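Local coordinates for methylaspartate ammonia-lyase (Citrobacter amalonaticus, PDB 1KKO), which catalyses the reversible, magnesium-dependent elimination of ammonia from (2S,3S)-3-methylaspartate to give mesaconate, at residues A[183-188]-A[219-224]; A[311-316]-A[345-350]; A[333-336]-A[340-343]; A[374-379]-A[400-405]; A[381-386]-A[396-401]. All blocks are in the same frame, centred on the assembly; numbering follows the deposited sequence.

Interaction 1. Residues A[183-188]-A[219-224]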
# COMPACT_ATOMS: atom_id res chain seq x y z
N LYS A 183 -6.27 -11.27 9.38
CA LYS A 183 -5.31 -11.00 8.32
C LYS A 183 -3.89 -11.18 8.83
O LYS A 183 -3.05 -11.81 8.19
CB LYS A 183 -5.44 -9.57 7.82
CG LYS A 183 -6.67 -9.24 7.01
CD LYS A 183 -6.51 -7.82 6.51
CE LYS A 183 -7.62 -7.34 5.60
NZ LYS A 183 -7.37 -5.90 5.28
N MSE A 184 -3.63 -10.62 10.00
CA MSE A 184 -2.30 -10.65 10.59
C MSE A 184 -1.87 -12.06 10.97
O MSE A 184 -0.70 -12.42 10.79
CB MSE A 184 -2.25 -9.71 11.77
CG MSE A 184 -2.18 -8.27 11.31
SE MSE A 184 -2.30 -7.00 12.75
CE MSE A 184 -3.11 -5.53 11.84
N ILE A 185 -2.80 -12.86 11.46
CA ILE A 185 -2.49 -14.26 11.77
C ILE A 185 -2.19 -15.01 10.47
O ILE A 185 -1.21 -15.76 10.38
CB ILE A 185 -3.65 -14.93 12.53
CG1 ILE A 185 -3.81 -14.31 13.92
CG2 ILE A 185 -3.42 -16.43 12.63
CD1 ILE A 185 -5.15 -14.58 14.56
N LEU A 186 -3.02 -14.80 9.45
CA LEU A 186 -2.80 -15.46 8.16
C LEU A 186 -1.43 -15.14 7.60
O LEU A 186 -0.84 -15.96 6.91
CB LEU A 186 -3.86 -15.08 7.13
CG LEU A 186 -5.24 -15.72 7.32
CD1 LEU A 186 -6.25 -15.17 6.34
CD2 LEU A 186 -5.12 -17.23 7.18
N LYS A 187 -0.95 -13.92 7.85
CA LYS A 187 0.34 -13.48 7.32
C LYS A 187 1.49 -13.52 8.35
O LYS A 187 2.54 -12.91 8.14
CB LYS A 187 0.19 -12.11 6.66
CG LYS A 187 -0.65 -12.23 5.39
CD LYS A 187 -0.83 -10.95 4.62
CE LYS A 187 -1.49 -11.22 3.27
NZ LYS A 187 -1.83 -9.95 2.54
N GLY A 188 1.28 -14.26 9.44
CA GLY A 188 2.30 -14.55 10.43
C GLY A 188 2.98 -13.34 11.03
O GLY A 188 4.18 -13.37 11.31
N SER A 219 -5.98 -13.21 22.10
CA SER A 219 -5.14 -14.37 22.35
C SER A 219 -5.86 -15.67 21.95
O SER A 219 -5.25 -16.57 21.38
CB SER A 219 -4.64 -14.42 23.78
OG SER A 219 -5.71 -14.40 24.69
N ASP A 220 -7.16 -15.75 22.23
CA ASP A 220 -7.94 -16.92 21.81
C ASP A 220 -7.89 -17.08 20.29
O ASP A 220 -7.71 -18.19 19.78
CB ASP A 220 -9.42 -16.77 22.22
CG ASP A 220 -9.71 -17.27 23.62
OD1 ASP A 220 -8.88 -17.99 24.20
OD2 ASP A 220 -10.77 -16.97 24.21
N ARG A 221 -8.04 -15.98 19.56
CA ARG A 221 -8.07 -16.02 18.11
C ARG A 221 -6.75 -16.51 17.55
O ARG A 221 -6.72 -17.32 16.63
CB ARG A 221 -8.38 -14.63 17.54
CG ARG A 221 -8.81 -14.63 16.09
CD ARG A 221 -10.18 -15.28 15.88
NE ARG A 221 -10.67 -15.08 14.52
CZ ARG A 221 -11.76 -15.66 14.03
NH1 ARG A 221 -12.48 -16.48 14.79
NH2 ARG A 221 -12.12 -15.43 12.78
N ILE A 222 -5.66 -15.99 18.10
CA ILE A 222 -4.33 -16.40 17.69
C ILE A 222 -4.12 -17.89 17.96
O ILE A 222 -3.69 -18.62 17.07
CB ILE A 222 -3.26 -15.55 18.42
CG1 ILE A 222 -3.29 -14.11 17.90
CG2 ILE A 222 -1.87 -16.15 18.24
CD1 ILE A 222 -2.62 -13.11 18.83
N LEU A 223 -4.44 -18.33 19.17
CA LEU A 223 -4.24 -19.73 19.54
C LEU A 223 -5.15 -20.66 18.73
O LEU A 223 -4.76 -21.78 18.42
CB LEU A 223 -4.44 -19.93 21.04
CG LEU A 223 -3.39 -19.22 21.91
CD1 LEU A 223 -3.75 -19.30 23.39
CD2 LEU A 223 -2.00 -19.80 21.67
N SER A 224 -6.33 -20.17 18.35
CA SER A 224 -7.28 -20.97 17.56
C SER A 224 -6.91 -21.06 16.07
O SER A 224 -6.94 -22.15 15.49
CB SER A 224 -8.68 -20.37 17.67
OG SER A 224 -9.60 -21.08 16.85

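Interaction 2. Residues A[311-316]-A[345-350]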
# COMPACT_ATOMS: atom_id res chain seq x y z
N ASN A 311 8.52 13.07 20.79
CA ASN A 311 8.54 13.33 19.36
C ASN A 311 9.91 13.38 18.72
O ASN A 311 10.17 12.67 17.73
CB ASN A 311 7.85 14.67 19.06
CG ASN A 311 6.44 14.73 19.55
OD1 ASN A 311 5.67 13.77 19.42
ND2 ASN A 311 6.05 15.88 20.10
N THR A 312 10.78 14.24 19.24
CA THR A 312 12.08 14.50 18.66
C THR A 312 13.15 13.59 19.23
O THR A 312 12.95 12.89 20.22
CB THR A 312 12.51 15.94 18.97
OG1 THR A 312 12.72 16.04 20.39
CG2 THR A 312 11.41 16.96 18.63
N TYR A 313 14.33 13.67 18.61
CA TYR A 313 15.50 12.96 19.11
C TYR A 313 15.73 13.30 20.59
O TYR A 313 15.88 12.40 21.42
CB TYR A 313 16.76 13.31 18.29
CG TYR A 313 18.00 12.80 18.98
CD1 TYR A 313 18.36 11.48 18.89
CD2 TYR A 313 18.75 13.63 19.80
CE1 TYR A 313 19.46 10.99 19.56
CE2 TYR A 313 19.86 13.15 20.47
CZ TYR A 313 20.22 11.83 20.34
OH TYR A 313 21.31 11.31 21.02
N GLN A 314 15.73 14.58 20.93
CA GLN A 314 15.96 14.96 22.33
C GLN A 314 14.85 14.44 23.24
O GLN A 314 15.12 14.02 24.38
CB GLN A 314 16.13 16.46 22.48
CG GLN A 314 16.51 16.86 23.92
CD GLN A 314 17.87 16.33 24.34
OE1 GLN A 314 18.86 16.50 23.62
NE2 GLN A 314 17.93 15.68 25.50
N ASP A 315 13.61 14.44 22.78
CA ASP A 315 12.53 13.89 23.58
C ASP A 315 12.84 12.43 23.92
O ASP A 315 12.65 11.98 25.04
CB ASP A 315 11.20 13.92 22.84
CG ASP A 315 10.66 15.30 22.61
OD1 ASP A 315 11.09 16.27 23.27
OD2 ASP A 315 9.76 15.47 21.77
N ILE A 316 13.26 11.68 22.91
CA ILE A 316 13.54 10.26 23.10
C ILE A 316 14.66 10.07 24.12
O ILE A 316 14.58 9.21 25.00
CB ILE A 316 13.87 9.61 21.74
CG1 ILE A 316 12.60 9.59 20.87
CG2 ILE A 316 14.44 8.22 21.94
CD1 ILE A 316 12.87 9.56 19.40
N VAL A 345 17.62 5.36 17.81
CA VAL A 345 17.62 3.92 18.02
C VAL A 345 18.91 3.50 18.74
O VAL A 345 18.87 2.71 19.69
CB VAL A 345 17.47 3.16 16.69
CG1 VAL A 345 17.70 1.70 16.90
CG2 VAL A 345 16.10 3.39 16.08
N LEU A 346 20.04 3.99 18.28
CA LEU A 346 21.32 3.67 18.91
C LEU A 346 21.36 4.15 20.36
O LEU A 346 21.91 3.46 21.22
CB LEU A 346 22.49 4.28 18.13
CG LEU A 346 22.68 3.78 16.69
CD1 LEU A 346 23.95 4.30 16.08
CD2 LEU A 346 22.62 2.28 16.56
N TYR A 347 20.78 5.31 20.65
CA TYR A 347 20.78 5.83 22.01
C TYR A 347 19.96 4.91 22.90
O TYR A 347 20.37 4.56 24.02
CB TYR A 347 20.23 7.27 22.06
CG TYR A 347 20.48 7.92 23.39
CD1 TYR A 347 21.63 8.65 23.61
CD2 TYR A 347 19.58 7.81 24.42
CE1 TYR A 347 21.89 9.25 24.82
CE2 TYR A 347 19.83 8.37 25.65
CZ TYR A 347 20.98 9.10 25.84
OH TYR A 347 21.22 9.69 27.07
N CYS A 348 18.79 4.51 22.42
CA CYS A 348 17.95 3.59 23.17
C CYS A 348 18.69 2.29 23.43
O CYS A 348 18.75 1.81 24.57
CB CYS A 348 16.66 3.27 22.40
SG CYS A 348 15.48 4.64 22.35
N ASN A 349 19.26 1.72 22.37
CA ASN A 349 19.95 0.44 22.50
C ASN A 349 21.10 0.49 23.50
O ASN A 349 21.29 -0.43 24.27
CB ASN A 349 20.46 -0.06 21.13
CG ASN A 349 19.33 -0.47 20.20
OD1 ASN A 349 18.18 -0.52 20.60
ND2 ASN A 349 19.67 -0.80 18.96
N LYS A 350 21.86 1.58 23.48
CA LYS A 350 22.99 1.74 24.38
C LYS A 350 22.55 1.77 25.81
O LYS A 350 23.25 1.27 26.69
CB LYS A 350 23.75 3.03 24.06
CG LYS A 350 24.96 3.27 24.97
CD LYS A 350 25.75 4.48 24.49
CE LYS A 350 26.85 4.84 25.47
NZ LYS A 350 27.41 6.21 25.23

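Interaction 3. Residues A[333-336]-A[340-343]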
# COMPACT_ATOMS: atom_id res chain seq x y z
N PRO A 333 8.40 10.28 11.17
CA PRO A 333 8.32 11.60 10.51
C PRO A 333 8.55 12.75 11.49
O PRO A 333 9.03 13.81 11.11
CB PRO A 333 6.90 11.64 9.94
CG PRO A 333 6.46 10.22 9.88
CD PRO A 333 7.11 9.57 11.07
N ASP A 334 8.21 12.53 12.75
CA ASP A 334 8.34 13.58 13.75
C ASP A 334 9.78 13.89 14.15
O ASP A 334 10.02 14.90 14.81
CB ASP A 334 7.56 13.20 15.00
CG ASP A 334 6.06 13.25 14.80
OD1 ASP A 334 5.57 14.11 14.02
OD2 ASP A 334 5.33 12.45 15.41
N LEU A 335 10.72 13.05 13.76
CA LEU A 335 12.12 13.29 14.09
C LEU A 335 12.80 14.17 13.05
O LEU A 335 13.94 14.54 13.24
CB LEU A 335 12.89 11.98 14.22
CG LEU A 335 12.70 11.28 15.57
CD1 LEU A 335 11.43 10.44 15.59
CD2 LEU A 335 13.91 10.45 15.92
N GLY A 336 12.11 14.52 11.97
CA GLY A 336 12.75 15.33 10.94
C GLY A 336 13.70 14.47 10.11
O GLY A 336 13.29 13.49 9.52
N ASN A 340 18.34 11.29 12.52
CA ASN A 340 17.88 11.37 13.90
C ASN A 340 17.26 10.04 14.34
O ASN A 340 17.30 9.70 15.52
CB ASN A 340 16.87 12.50 14.10
CG ASN A 340 17.46 13.87 13.88
OD1 ASN A 340 16.87 14.72 13.19
ND2 ASN A 340 18.62 14.10 14.44
N ILE A 341 16.64 9.30 13.42
CA ILE A 341 16.12 7.99 13.78
C ILE A 341 17.27 7.06 14.15
O ILE A 341 17.18 6.32 15.14
CB ILE A 341 15.34 7.32 12.62
CG1 ILE A 341 14.19 8.18 12.13
CG2 ILE A 341 14.83 5.95 13.06
CD1 ILE A 341 13.68 7.70 10.77
N VAL A 342 18.32 7.06 13.34
CA VAL A 342 19.46 6.21 13.61
C VAL A 342 20.03 6.56 14.99
O VAL A 342 20.25 5.68 15.81
CB VAL A 342 20.57 6.35 12.54
CG1 VAL A 342 21.71 5.39 12.84
CG2 VAL A 342 20.02 6.09 11.13
N ASP A 343 20.25 7.83 15.24
CA ASP A 343 20.82 8.23 16.52
C ASP A 343 19.89 7.86 17.67
O ASP A 343 20.35 7.44 18.73
CB ASP A 343 21.10 9.73 16.53
CG ASP A 343 22.29 10.10 15.69
OD1 ASP A 343 23.20 9.26 15.51
OD2 ASP A 343 22.40 11.24 15.20

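Interaction 4. Residues A[374-379]-A[400-405]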
# COMPACT_ATOMS: atom_id res chain seq x y z
N VAL A 374 16.94 2.04 7.35
CA VAL A 374 17.35 2.61 8.61
C VAL A 374 17.29 1.55 9.70
O VAL A 374 18.24 1.42 10.47
CB VAL A 374 16.48 3.80 8.95
CG1 VAL A 374 16.67 4.24 10.39
CG2 VAL A 374 16.77 4.94 7.96
N ALA A 375 16.23 0.76 9.74
CA ALA A 375 16.05 -0.25 10.77
C ALA A 375 17.05 -1.39 10.64
O ALA A 375 17.60 -1.87 11.63
CB ALA A 375 14.63 -0.79 10.74
N LEU A 376 17.29 -1.85 9.43
CA LEU A 376 18.21 -2.96 9.24
C LEU A 376 19.60 -2.60 9.71
O LEU A 376 20.33 -3.47 10.17
CB LEU A 376 18.24 -3.39 7.78
CG LEU A 376 17.04 -4.22 7.32
CD1 LEU A 376 17.11 -4.44 5.83
CD2 LEU A 376 17.00 -5.56 8.07
N ALA A 377 19.95 -1.33 9.60
CA ALA A 377 21.24 -0.85 10.07
C ALA A 377 21.28 -0.61 11.58
O ALA A 377 22.18 -1.07 12.26
CB ALA A 377 21.62 0.43 9.35
N ALA A 378 20.28 0.09 12.10
CA ALA A 378 20.30 0.54 13.49
C ALA A 378 19.84 -0.47 14.51
O ALA A 378 20.19 -0.37 15.68
CB ALA A 378 19.51 1.84 13.62
N ARG A 379 19.00 -1.41 14.10
CA ARG A 379 18.55 -2.53 14.93
C ARG A 379 17.58 -2.19 16.03
O ARG A 379 17.80 -2.49 17.20
CB ARG A 379 19.76 -3.26 15.53
CG ARG A 379 20.82 -3.64 14.52
CD ARG A 379 20.27 -4.31 13.31
NE ARG A 379 19.48 -5.46 13.67
CZ ARG A 379 18.86 -6.22 12.79
NH1 ARG A 379 18.95 -5.92 11.49
NH2 ARG A 379 18.16 -7.28 13.18
N ASN A 400 8.59 -7.17 2.42
CA ASN A 400 9.29 -7.58 1.21
C ASN A 400 10.56 -6.77 0.99
O ASN A 400 11.54 -7.31 0.52
CB ASN A 400 8.39 -7.54 -0.02
CG ASN A 400 7.18 -8.44 0.09
OD1 ASN A 400 6.98 -9.17 1.07
ND2 ASN A 400 6.36 -8.41 -0.95
N GLU A 401 10.54 -5.47 1.26
CA GLU A 401 11.77 -4.70 1.12
C GLU A 401 12.81 -5.23 2.11
O GLU A 401 14.00 -5.35 1.78
CB GLU A 401 11.56 -3.21 1.38
CG GLU A 401 12.83 -2.38 1.27
CD GLU A 401 13.34 -2.22 -0.16
OE1 GLU A 401 12.66 -2.66 -1.11
OE2 GLU A 401 14.39 -1.58 -0.36
N MSE A 402 12.37 -5.57 3.31
CA MSE A 402 13.29 -6.09 4.32
C MSE A 402 13.95 -7.36 3.83
O MSE A 402 15.18 -7.50 3.89
CB MSE A 402 12.51 -6.35 5.60
CG MSE A 402 13.36 -6.74 6.78
SE MSE A 402 12.28 -7.06 8.37
CE MSE A 402 11.48 -8.79 7.85
N ASN A 403 13.14 -8.29 3.35
CA ASN A 403 13.71 -9.56 2.89
C ASN A 403 14.51 -9.45 1.60
O ASN A 403 15.51 -10.15 1.44
CB ASN A 403 12.64 -10.63 2.85
CG ASN A 403 12.11 -10.94 4.24
OD1 ASN A 403 12.88 -11.02 5.19
ND2 ASN A 403 10.79 -11.10 4.36
N ARG A 404 14.11 -8.57 0.70
CA ARG A 404 14.89 -8.33 -0.49
C ARG A 404 16.27 -7.79 -0.11
O ARG A 404 17.28 -8.19 -0.67
CB ARG A 404 14.23 -7.29 -1.41
CG ARG A 404 13.14 -7.82 -2.32
CD ARG A 404 12.76 -6.81 -3.38
NE ARG A 404 12.14 -5.59 -2.82
CZ ARG A 404 10.83 -5.47 -2.58
NH1 ARG A 404 10.00 -6.47 -2.81
NH2 ARG A 404 10.35 -4.33 -2.10
N THR A 405 16.28 -6.89 0.85
CA THR A 405 17.51 -6.22 1.25
C THR A 405 18.44 -7.17 1.99
O THR A 405 19.65 -7.16 1.75
CB THR A 405 17.19 -5.00 2.10
OG1 THR A 405 16.40 -4.09 1.31
CG2 THR A 405 18.46 -4.22 2.45

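Interaction 5. Residues A[381-386]-A[396-401]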
# COMPACT_ATOMS: atom_id res chain seq x y z
N MSE A 381 14.11 -2.80 18.17
CA MSE A 381 13.42 -4.00 18.60
C MSE A 381 12.14 -4.30 17.84
O MSE A 381 11.69 -5.44 17.81
CB MSE A 381 13.07 -3.82 20.08
CG MSE A 381 13.88 -4.70 20.96
SE MSE A 381 13.00 -6.40 21.04
CE MSE A 381 11.83 -6.12 22.49
N ARG A 382 11.55 -3.27 17.23
CA ARG A 382 10.26 -3.40 16.59
C ARG A 382 10.14 -2.34 15.53
O ARG A 382 10.67 -1.26 15.68
CB ARG A 382 9.18 -3.16 17.65
CG ARG A 382 7.75 -3.43 17.24
CD ARG A 382 6.80 -3.61 18.41
NE ARG A 382 7.29 -4.68 19.27
CZ ARG A 382 6.93 -4.88 20.53
NH1 ARG A 382 6.01 -4.13 21.12
NH2 ARG A 382 7.51 -5.86 21.21
N MSE A 383 9.43 -2.66 14.45
CA MSE A 383 9.19 -1.70 13.38
C MSE A 383 7.74 -1.77 12.93
O MSE A 383 7.20 -2.85 12.73
CB MSE A 383 10.11 -1.96 12.20
CG MSE A 383 9.80 -1.06 11.00
SE MSE A 383 11.21 -1.03 9.66
CE MSE A 383 11.43 -2.87 9.43
N LEU A 384 7.13 -0.62 12.77
CA LEU A 384 5.75 -0.54 12.32
C LEU A 384 5.56 -0.91 10.85
O LEU A 384 6.29 -0.43 9.98
CB LEU A 384 5.22 0.88 12.53
CG LEU A 384 3.79 1.18 12.07
CD1 LEU A 384 2.77 0.42 12.92
CD2 LEU A 384 3.54 2.68 12.12
N ILE A 385 4.56 -1.74 10.60
CA ILE A 385 4.11 -2.03 9.24
C ILE A 385 3.31 -0.82 8.77
O ILE A 385 2.30 -0.44 9.36
CB ILE A 385 3.30 -3.32 9.23
CG1 ILE A 385 4.21 -4.50 9.57
CG2 ILE A 385 2.64 -3.52 7.88
CD1 ILE A 385 3.48 -5.77 9.92
N LYS A 386 3.78 -0.19 7.71
CA LYS A 386 3.25 1.07 7.26
C LYS A 386 3.58 1.27 5.79
O LYS A 386 4.41 0.54 5.24
CB LYS A 386 3.87 2.20 8.11
CG LYS A 386 5.34 2.42 7.84
CD LYS A 386 5.97 3.38 8.84
CE LYS A 386 7.33 3.83 8.40
NZ LYS A 386 7.92 4.89 9.28
N ASN A 396 3.28 -5.83 2.65
CA ASN A 396 3.93 -6.05 1.37
C ASN A 396 5.13 -5.10 1.24
O ASN A 396 6.22 -5.51 0.88
CB ASN A 396 2.86 -5.81 0.29
CG ASN A 396 3.35 -6.01 -1.12
OD1 ASN A 396 4.55 -6.08 -1.42
ND2 ASN A 396 2.38 -6.10 -2.02
N ILE A 397 4.92 -3.82 1.52
CA ILE A 397 5.98 -2.83 1.38
C ILE A 397 7.15 -3.08 2.35
O ILE A 397 8.31 -3.12 1.94
CB ILE A 397 5.38 -1.42 1.58
CG1 ILE A 397 4.53 -1.03 0.36
CG2 ILE A 397 6.47 -0.37 1.86
CD1 ILE A 397 3.52 0.03 0.64
N VAL A 398 6.85 -3.25 3.63
CA VAL A 398 7.90 -3.35 4.65
C VAL A 398 8.56 -4.73 4.67
O VAL A 398 9.79 -4.83 4.59
CB VAL A 398 7.33 -2.98 6.02
CG1 VAL A 398 8.35 -3.23 7.09
CG2 VAL A 398 6.94 -1.52 6.03
N PHE A 399 7.78 -5.78 4.78
CA PHE A 399 8.33 -7.13 4.84
C PHE A 399 9.13 -7.45 3.60
O PHE A 399 10.24 -7.98 3.70
CB PHE A 399 7.19 -8.11 5.01
CG PHE A 399 7.58 -9.55 5.27
CD1 PHE A 399 7.99 -9.95 6.53
CD2 PHE A 399 7.42 -10.51 4.29
CE1 PHE A 399 8.29 -11.27 6.78
CE2 PHE A 399 7.72 -11.84 4.56
CZ PHE A 399 8.16 -12.20 5.80
N ASN A 400 8.59 -7.17 2.42
CA ASN A 400 9.29 -7.58 1.21
C ASN A 400 10.56 -6.77 0.99
O ASN A 400 11.54 -7.31 0.52
CB ASN A 400 8.39 -7.54 -0.02
CG ASN A 400 7.18 -8.44 0.09
OD1 ASN A 400 6.98 -9.17 1.07
ND2 ASN A 400 6.36 -8.41 -0.95
N GLU A 401 10.54 -5.47 1.26
CA GLU A 401 11.77 -4.70 1.12
C GLU A 401 12.81 -5.23 2.11
O GLU A 401 14.00 -5.35 1.78
CB GLU A 401 11.56 -3.21 1.38
CG GLU A 401 12.83 -2.38 1.27
CD GLU A 401 13.34 -2.22 -0.16
OE1 GLU A 401 12.66 -2.66 -1.11
OE2 GLU A 401 14.39 -1.58 -0.36

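Interaction 1. Residues A[183-188]-A[219-224]
Ile185 reaches out from helix 179-186 and sets its delta methyl against the neighbouring helix 209-225 at the turn formed by Arg221 and Ile222. CD1 lies 3.7 Å from Ile222 CA and 3.8 Å from Arg221 O, so the methyl touches the backbone of helix 209-225 itself. With CG1 placed beside its own backbone N (chi1 -67°) and an extended second torsion (chi2 162°), the ethyl branch projects toward helix 209-225. Ile222 has nearly the same conformation, and its CG1 lies 3.9 Å from Ile185 CD1 as the two side chains cross at a slant. Of its side chain, Arg221 adds the aliphatic root: CG is 4.0 Å from Ile185 CD1, and the bend at chi2 (68°) turns the rest of the chain away to a salt bridge with Asp182 and another with Asp30 of the second subunit. The junction is therefore apolar and narrow, with charge at its border. Beyond it, helix 179-186 closes in a Schellman motif, Gly188 supplying the residue with positive phi. Both helices lie on the outside of the barrel next to strand 191-194, where Met184 and Ile222 both rest on Leu192.

Interaction 2. Residues A[311-316]-A[345-350]
Tyr313 and Ile316 meet Tyr347 and Cys348 in a helix-to-helix contact on the outside of the TIM barrel, between the consecutive helices 313-321 and 339-351 that flank strand 327-330. The pairing has two layers. Toward the barrel, Ile316 CG2 packs 3.8 Å from Cys348 SG, while Ile316 rests on Ile330 and Cys348 on Val328 of the strand. This inner layer is near the catalytic centre: the Ile316 side chain is about 7 Å from that of Lys331, the proton acceptor.

Farther out, the two tyrosines cross at about a right angle. With its ring swung anti to the backbone N (chi1 168°), Tyr313 stretches over to helix 339-351 and touches Tyr347 with its hydroxyl end, OH lying 3.7 Å from CD1. The hydroxyl approaches that ring obliquely. Tyr347 in turn directs its own hydroxyl back to Asp321 on helix 313-321, giving the outer layer a polar tie.

The start of helix 313-321 is fixed by a capping box. Asp315 N donates to Thr312 OG1 at 3.0 Å, and Asp315 OD2 accepts from two backbone amides. Asn311 N uses the anti lone pair of that oxygen, whereas Thr312 N meets it from above the carboxylate plane in a nearly straight bond (170°).

Interaction 3. Residues A[333-336]-A[340-343]
The peptide plane joining Asn340 to Ile341 carries the Leu335 side chain on one of its faces: Leu335 CD2 hovers 3.5 Å from Asn340 O and 3.7 Å from Asn340 C, with Ile341 N only slightly farther off. The other flat group, the Asn340 carboxamide, extends beside the Leu335 backbone, and its modelled OD1 comes within 2.9 Å of Leu335 O. Two oxygens facing each other so closely suggest that the amide is turned over in the model. With nitrogen in that place the pair may be a hydrogen bond.

The rest of the contact is aliphatic. Leu335 CB and Asn340 CB are 4.0 Å apart, and Leu335 CD2 extends toward Ile341 CG1 at a looser 4.4 Å. The first torsion of Leu335 (chi1 -80°) holds CG beside its own backbone N, from where the branch carrying CD2 reaches the first turn of helix 339-351.

The two segments belong to the loop and helix that follow strand 327-330 of the barrel. Residues 333-335 are in a 3-10 segment, Gly336 N bonding to Pro333 O, and the loop then runs into helix 339-351. Ile316 of the preceding helix packs on Leu335 as well, and the Leu335 side chain is about 5 Å from that of the catalytic Lys331. Chemically, the firm part of the contact is the apolar packing of a buried leucine on a peptide face, close to the proton acceptor; if the amide is reversed, a hydrogen bond to Leu335 O may be added.

Interaction 4. Residues A[374-379]-A[400-405]
Leu376 of helix 365-378 splits its two methyls between Thr405 and Met402 of helix 392-410. The closer fit is at Thr405, where Leu376 CD1 lies 3.6 Å from CG2. Thr405 presents its methyl here because OG1 stands beside its own backbone N (chi1 -61°) and turns back to Glu401 O, 2.8 Å away. That carbonyl also accepts the amide of Thr405, the two donors arriving from opposite faces of its plane. Packing is less close at Met402, a selenomethionine: its CG is 4.0 Å from Leu376 CD2, the side chains cross at about a right angle, and a bend at chi3 carries the end of the chain away.

Charged groups occupy the margins. Arg379, just past the end of helix 365-378, folds back so that NH1 donates to Leu376 O at 3.1 Å, the oxygen lying in the guanidinium plane; NH1 also bonds Glu165 O. On helix 392-410, Arg404 NH2 pairs with Glu401 OE1 at 3.0 Å, and Arg404 also bridges to Glu365 of the second subunit. The threonine thus offers carbon to its neighbour and spends its hydroxyl within its own helix, leaving an apolar seam, while Glu401 OE2 bonds His373, a polar tie between the two helices.

Interaction 5. Residues A[381-386]-A[396-401]
Val398 wedges its two methyls between the side chain of Met383 and the backbone at Lys386. CG1 lies 3.9 Å from CE of Met383, a selenomethionine whose chain leaves anti to the backbone N (chi1 175°) and then bends at chi3 (51°); the two side chains slide past each other in opposite directions. CG2 faces the main chain instead, 3.4 Å from Lys386 O and 3.8 Å from Lys386 N. The Leu384 carbonyl is near the same methyl, its O lying 4.1 Å from Val398 CG2. Ile397, one residue earlier, adds a lighter touch: its CG2 is 4.1 Å from Lys386 O.

Met383 points toward the helix; Leu384, and Lys386 just after the strand, start away from it. Lys386 ends in a salt bridge with Glu363, and the Leu384 side chain comes within about 4 Å of that of the substrate-binding Gln172. On the outer flank, Phe399 meets Tyr12 of the second subunit. Strand 382-384 is hydrogen-bonded to its neighbours on both sides, and helix 392-410 packs on Met383 and the chain just after the strand; this is the last beta-alpha unit of a TIM barrel, with the substrate site beside the inward-facing leucine.

In the fold
All five contacts lie in the barrel part of the chain. Interactions 2 and 3 share helix 339-351 and touch directly, Ile316 CD1 lying 3.7 Å from Leu335 CD2 on the side near Lys331. Interaction 3 continues into interaction 4 where Ile341 CG2 meets Val374 CG1 at 3.7 Å, and interactions 4 and 5 share Asn400 and Glu401, with Ala375 CB 3.6 Å from Met383 SE. Together these four follow consecutive outer helices round to the last strand, whose Leu384 side chain is about 4 Å from that of Gln172 and about 5 Å from that of Gln329. Interaction 1 stands apart, its centre about 32 Å from that of interaction 2, but like interactions 4 and 5 it touches the second subunit.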